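PDB 3IFR: carbohydrate kinase, FGGY from Rhodospirillum rubrum, which probably phosphorylates D-xylulose at the expense of ATP, as a xylulose kinase of the FGGY carbohydrate kinase family. Local coordinates for residues F404-M417 with D422-P434. Sequence-based numbering, arbitrary orientation.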
loop_
_atom_site.group_PDB
_atom_site.type_symbol
_atom_site.label_atom_id
_atom_site.label_comp_id
_atom_site.label_asym_id
_atom_site.label_seq_id
_atom_site.Cartn_x
_atom_site.Cartn_y
_atom_site.Cartn_z
ATOM N N PHE A 404 -14.964 2.236 9.740
ATOM C CA PHE A 404 -14.645 2.218 8.309
ATOM C C PHE A 404 -14.454 3.586 7.672
ATOM O O PHE A 404 -15.213 4.526 7.923
ATOM C CB PHE A 404 -15.745 1.505 7.519
ATOM C CG PHE A 404 -15.882 0.064 7.868
ATOM C CD1 PHE A 404 -15.207 -0.893 7.149
ATOM C CD2 PHE A 404 -16.655 -0.326 8.963
ATOM C CE1 PHE A 404 -15.305 -2.233 7.503
ATOM C CE2 PHE A 404 -16.758 -1.647 9.320
ATOM C CZ PHE A 404 -16.094 -2.604 8.602
ATOM N N PHE A 405 -13.431 3.673 6.819
ATOM C CA PHE A 405 -13.074 4.919 6.171
ATOM C C PHE A 405 -12.903 4.610 4.702
ATOM O O PHE A 405 -12.433 3.531 4.353
ATOM C CB PHE A 405 -11.766 5.478 6.761
ATOM C CG PHE A 405 -11.813 5.712 8.267
ATOM C CD1 PHE A 405 -11.956 6.993 8.787
ATOM C CD2 PHE A 405 -11.749 4.653 9.160
ATOM C CE1 PHE A 405 -12.004 7.196 10.175
ATOM C CE2 PHE A 405 -11.788 4.858 10.529
ATOM C CZ PHE A 405 -11.909 6.127 11.030
ATOM N N ALA A 406 -13.287 5.536 3.833
ATOM C CA ALA A 406 -12.920 5.388 2.440
ATOM C C ALA A 406 -12.110 6.597 1.982
ATOM O O ALA A 406 -12.309 7.717 2.440
ATOM C CB ALA A 406 -14.124 5.145 1.565
ATOM N N SER A 407 -11.164 6.347 1.101
ATOM C CA SER A 407 -10.309 7.394 0.576
ATOM C C SER A 407 -10.075 7.127 -0.903
ATOM O O SER A 407 -10.555 6.124 -1.455
ATOM C CB SER A 407 -8.970 7.379 1.282
ATOM O OG SER A 407 -8.200 6.327 0.748
ATOM N N ASP A 408 -9.342 8.037 -1.533
ATOM C CA ASP A 408 -8.998 7.950 -2.949
ATOM C C ASP A 408 -10.144 8.266 -3.892
ATOM O O ASP A 408 -11.254 8.627 -3.466
ATOM C CB ASP A 408 -8.426 6.579 -3.303
ATOM C CG ASP A 408 -7.290 6.673 -4.304
ATOM O OD1 ASP A 408 -7.414 7.424 -5.300
ATOM O OD2 ASP A 408 -6.253 6.014 -4.069
ATOM N N GLY A 409 -9.859 8.072 -5.177
ATOM C CA GLY A 409 -10.685 8.531 -6.275
ATOM C C GLY A 409 -12.145 8.136 -6.249
ATOM O O GLY A 409 -12.992 8.936 -6.581
ATOM N N GLY A 410 -12.443 6.903 -5.866
ATOM C CA GLY A 410 -13.814 6.431 -5.915
ATOM C C GLY A 410 -14.710 7.199 -4.957
ATOM O O GLY A 410 -15.940 7.238 -5.143
ATOM N N THR A 411 -14.115 7.812 -3.936
ATOM C CA THR A 411 -14.911 8.594 -2.993
ATOM C C THR A 411 -15.573 9.798 -3.651
ATOM O O THR A 411 -16.496 10.366 -3.118
ATOM C CB THR A 411 -14.109 9.085 -1.799
ATOM O OG1 THR A 411 -13.036 9.926 -2.249
ATOM C CG2 THR A 411 -13.581 7.909 -1.002
ATOM N N ARG A 412 -15.107 10.196 -4.818
ATOM C CA ARG A 412 -15.782 11.268 -5.537
ATOM C C ARG A 412 -17.136 10.831 -6.112
ATOM O O ARG A 412 -17.904 11.680 -6.584
ATOM C CB ARG A 412 -14.898 11.801 -6.660
ATOM C CG ARG A 412 -13.758 12.712 -6.225
ATOM C CD ARG A 412 -12.868 13.099 -7.440
ATOM N NE ARG A 412 -11.690 12.240 -7.617
ATOM C CZ ARG A 412 -10.492 12.478 -7.066
ATOM N NH1 ARG A 412 -10.315 13.552 -6.296
ATOM N NH2 ARG A 412 -9.463 11.647 -7.272
ATOM N N SER A 413 -17.440 9.531 -6.082
ATOM C CA SER A 413 -18.759 9.064 -6.520
ATOM C C SER A 413 -19.724 8.801 -5.361
ATOM O O SER A 413 -19.557 7.843 -4.588
ATOM C CB SER A 413 -18.650 7.820 -7.399
ATOM O OG SER A 413 -19.857 7.065 -7.329
ATOM N N ARG A 414 -20.743 9.654 -5.242
ATOM C CA ARG A 414 -21.694 9.557 -4.133
ATOM C C ARG A 414 -22.539 8.305 -4.325
ATOM O O ARG A 414 -22.999 7.666 -3.363
ATOM C CB ARG A 414 -22.574 10.817 -4.053
ATOM C CG ARG A 414 -23.579 10.815 -2.902
ATOM C CD ARG A 414 -22.878 10.519 -1.558
ATOM N NE ARG A 414 -23.782 10.386 -0.395
ATOM C CZ ARG A 414 -24.547 9.320 -0.158
ATOM N NH1 ARG A 414 -24.563 8.299 -1.015
ATOM N NH2 ARG A 414 -25.322 9.279 0.915
ATOM N N VAL A 415 -22.745 7.946 -5.579
ATOM C CA VAL A 415 -23.488 6.735 -5.834
ATOM C C VAL A 415 -22.694 5.504 -5.399
ATOM O O VAL A 415 -23.250 4.589 -4.797
ATOM C CB VAL A 415 -23.869 6.645 -7.302
ATOM C CG1 VAL A 415 -24.706 5.417 -7.555
ATOM C CG2 VAL A 415 -24.643 7.928 -7.678
ATOM N N TRP A 416 -21.396 5.479 -5.706
ATOM C CA TRP A 416 -20.588 4.306 -5.410
ATOM C C TRP A 416 -20.529 4.145 -3.899
ATOM O O TRP A 416 -20.735 3.056 -3.389
ATOM C CB TRP A 416 -19.175 4.412 -5.992
ATOM C CG TRP A 416 -18.514 3.075 -6.219
ATOM C CD1 TRP A 416 -19.090 1.820 -6.100
ATOM C CD2 TRP A 416 -17.161 2.845 -6.649
ATOM N NE1 TRP A 416 -18.163 0.855 -6.391
ATOM C CE2 TRP A 416 -16.982 1.458 -6.747
ATOM C CE3 TRP A 416 -16.085 3.695 -6.962
ATOM C CZ2 TRP A 416 -15.769 0.894 -7.147
ATOM C CZ3 TRP A 416 -14.896 3.138 -7.369
ATOM C CH2 TRP A 416 -14.742 1.750 -7.449
HETATM N N MSE A 417 -20.267 5.248 -3.199
HETATM C CA MSE A 417 -20.122 5.215 -1.752
HETATM C C MSE A 417 -21.443 4.845 -1.042
HETATM O O MSE A 417 -21.438 4.102 -0.068
HETATM C CB MSE A 417 -19.557 6.536 -1.250
HETATM C CG MSE A 417 -18.188 6.852 -1.792
HETATM SE SE MSE A 417 -16.797 5.476 -1.368
HETATM C CE MSE A 417 -17.035 4.299 -2.945
ATOM N N ASP A 422 -24.323 0.668 1.827
ATOM C CA ASP A 422 -25.507 -0.207 1.837
ATOM C C ASP A 422 -25.134 -1.693 1.759
ATOM O O ASP A 422 -25.918 -2.580 2.166
ATOM C CB ASP A 422 -26.474 0.100 0.691
ATOM C CG ASP A 422 -27.241 1.402 0.885
ATOM O OD1 ASP A 422 -27.333 1.876 2.033
ATOM O OD2 ASP A 422 -27.746 1.941 -0.137
ATOM N N VAL A 423 -23.944 -1.962 1.245
ATOM C CA VAL A 423 -23.512 -3.361 1.075
ATOM C C VAL A 423 -22.813 -3.829 2.352
ATOM O O VAL A 423 -22.939 -4.976 2.813
ATOM C CB VAL A 423 -22.542 -3.491 -0.107
ATOM C CG1 VAL A 423 -21.608 -4.663 0.102
ATOM C CG2 VAL A 423 -23.322 -3.568 -1.430
ATOM N N LEU A 424 -22.067 -2.894 2.911
ATOM C CA LEU A 424 -21.304 -3.164 4.080
ATOM C C LEU A 424 -22.264 -3.099 5.263
ATOM O O LEU A 424 -22.139 -3.850 6.213
ATOM C CB LEU A 424 -20.239 -2.085 4.208
ATOM C CG LEU A 424 -19.158 -2.375 5.222
ATOM C CD1 LEU A 424 -18.258 -3.440 4.645
ATOM C CD2 LEU A 424 -18.401 -1.062 5.514
ATOM N N GLN A 425 -23.209 -2.168 5.224
ATOM C CA GLN A 425 -24.174 -2.084 6.313
ATOM C C GLN A 425 -23.397 -1.622 7.554
ATOM O O GLN A 425 -23.619 -2.083 8.685
ATOM C CB GLN A 425 -24.789 -3.472 6.483
ATOM C CG GLN A 425 -26.329 -3.651 6.409
ATOM C CD GLN A 425 -27.165 -2.482 5.912
ATOM O OE1 GLN A 425 -27.243 -2.192 4.725
ATOM N NE2 GLN A 425 -27.880 -1.876 6.827
ATOM N N ARG A 426 -22.463 -0.705 7.322
ATOM C CA ARG A 426 -21.864 0.077 8.396
ATOM C C ARG A 426 -21.577 1.462 7.888
ATOM O O ARG A 426 -21.432 1.657 6.696
ATOM C CB ARG A 426 -20.603 -0.581 8.925
ATOM C CG ARG A 426 -20.905 -1.540 10.063
ATOM C CD ARG A 426 -20.004 -2.739 9.981
ATOM N NE ARG A 426 -20.251 -3.769 11.005
ATOM C CZ ARG A 426 -21.448 -4.089 11.491
ATOM N NH1 ARG A 426 -22.543 -3.463 11.077
ATOM N NH2 ARG A 426 -21.547 -5.052 12.395
ATOM N N PRO A 427 -21.546 2.454 8.788
ATOM C CA PRO A 427 -21.262 3.807 8.309
ATOM C C PRO A 427 -19.880 3.886 7.671
ATOM O O PRO A 427 -18.970 3.212 8.159
ATOM C CB PRO A 427 -21.323 4.643 9.603
ATOM C CG PRO A 427 -22.239 3.854 10.519
ATOM C CD PRO A 427 -21.837 2.429 10.232
ATOM N N VAL A 428 -19.726 4.651 6.589
ATOM C CA VAL A 428 -18.425 4.760 5.956
ATOM C C VAL A 428 -17.959 6.216 6.022
ATOM O O VAL A 428 -18.635 7.094 5.500
ATOM C CB VAL A 428 -18.444 4.293 4.467
ATOM C CG1 VAL A 428 -17.108 4.534 3.842
ATOM C CG2 VAL A 428 -18.878 2.815 4.296
ATOM N N GLN A 429 -16.823 6.490 6.651
ATOM C CA GLN A 429 -16.320 7.872 6.708
ATOM C C GLN A 429 -15.438 8.183 5.499
ATOM O O GLN A 429 -14.338 7.642 5.389
ATOM C CB GLN A 429 -15.507 8.095 7.982
ATOM C CG GLN A 429 -14.785 9.477 8.035
ATOM C CD GLN A 429 -15.763 10.633 8.236
ATOM O OE1 GLN A 429 -16.246 10.859 9.351
ATOM N NE2 GLN A 429 -16.074 11.353 7.146
ATOM N N LEU A 430 -15.923 9.029 4.592
ATOM C CA LEU A 430 -15.154 9.435 3.418
ATOM C C LEU A 430 -14.112 10.483 3.832
ATOM O O LEU A 430 -14.341 11.263 4.765
ATOM C CB LEU A 430 -16.054 10.034 2.335
ATOM C CG LEU A 430 -17.143 9.178 1.700
ATOM C CD1 LEU A 430 -17.763 9.932 0.472
ATOM C CD2 LEU A 430 -16.570 7.777 1.307
ATOM N N LEU A 431 -12.970 10.474 3.153
ATOM C CA LEU A 431 -11.918 11.450 3.397
ATOM C C LEU A 431 -11.055 11.605 2.148
ATOM O O LEU A 431 -11.038 10.749 1.256
ATOM C CB LEU A 431 -11.045 11.021 4.566
ATOM C CG LEU A 431 -10.260 9.754 4.246
ATOM C CD1 LEU A 431 -8.782 10.074 4.133
ATOM C CD2 LEU A 431 -10.481 8.701 5.325
ATOM N N ALA A 432 -10.362 12.722 2.066
ATOM C CA ALA A 432 -9.411 12.910 0.979
ATOM C C ALA A 432 -8.020 13.002 1.574
ATOM O O ALA A 432 -7.798 13.689 2.577
ATOM C CB ALA A 432 -9.740 14.167 0.192
ATOM N N ASN A 433 -7.068 12.333 0.961
ATOM C CA ASN A 433 -5.719 12.326 1.497
ATOM C C ASN A 433 -4.810 12.446 0.318
ATOM O O ASN A 433 -4.184 11.476 -0.065
ATOM C CB ASN A 433 -5.494 10.993 2.172
ATOM C CG ASN A 433 -4.209 10.931 2.966
ATOM O OD1 ASN A 433 -3.993 9.916 3.670
ATOM N ND2 ASN A 433 -3.339 11.991 2.871
ATOM N N PRO A 434 -4.771 13.634 -0.293
ATOM C CA PRO A 434 -4.134 13.795 -1.601
ATOM C C PRO A 434 -2.601 13.725 -1.490
ATOM O O PRO A 434 -1.958 12.983 -2.234
ATOM C CB PRO A 434 -4.574 15.194 -2.048
ATOM C CG PRO A 434 -5.329 15.789 -0.908
ATOM C CD PRO A 434 -5.143 14.925 0.302
HETATM O O HOH W 1 -18.023 2.850 10.421
HETATM O O HOH W 2 -7.495 10.610 -1.124
#
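A beta-alpha-beta crossover in the C-terminal FGGY domain, a member of the actin-like ATPase clan, joins strand 403-407 to its parallel neighbour 428-432, with helix 414-424 as the connection. Three backbone bonds join the strands: Gln429 N to Phe404 O at 2.8 Å and nearly straight (174°), Ala406 N to Gln429 O, and Leu431 N to Ala406 O, the last more bent. The backbone of Phe405, on the far edge of its own strand, hydrogen-bonds to Val261 and Leu263 of strand 260-265, so strand 403-407 lies inside the mixed sheet. On the helix-covered face, the Phe404 ring takes Leu424 CD2 over one face in a CH-pi contact, the methyl 3.6 Å from the ring centroid, while Phe404 CE2 meets Arg426 CD at 3.5 Å. With CG anti to the carbonyl carbon (chi1 -64°), the ring is carried beneath the last turn of the helix, where Val391 of helix 372-397 also touches it. An alanine here would remove the ring and is likely to leave Leu424 CD2 without its aromatic platform, opening a gap between sheet and helix. Farther along the same face, Ala406 CB touches both Val428 CG1 and Leu430 CD2, and that leucine methyl also receives Thr411 CG2 and Met417, a selenomethionine, whose SE lies 3.5 Å away. The opposite face carries Phe405, its CD1 3.8 Å from Gln429 CB, with ring and amide planes 35° apart; the bend of the Gln429 chain at chi2 lets NE2 bond Leu430 O as well as Gly465 O of strand 463-468. Just past the C-terminal ends of the strands, one water accepts from both Asp408 N and Asn433 N, the latter at 2.7 Å.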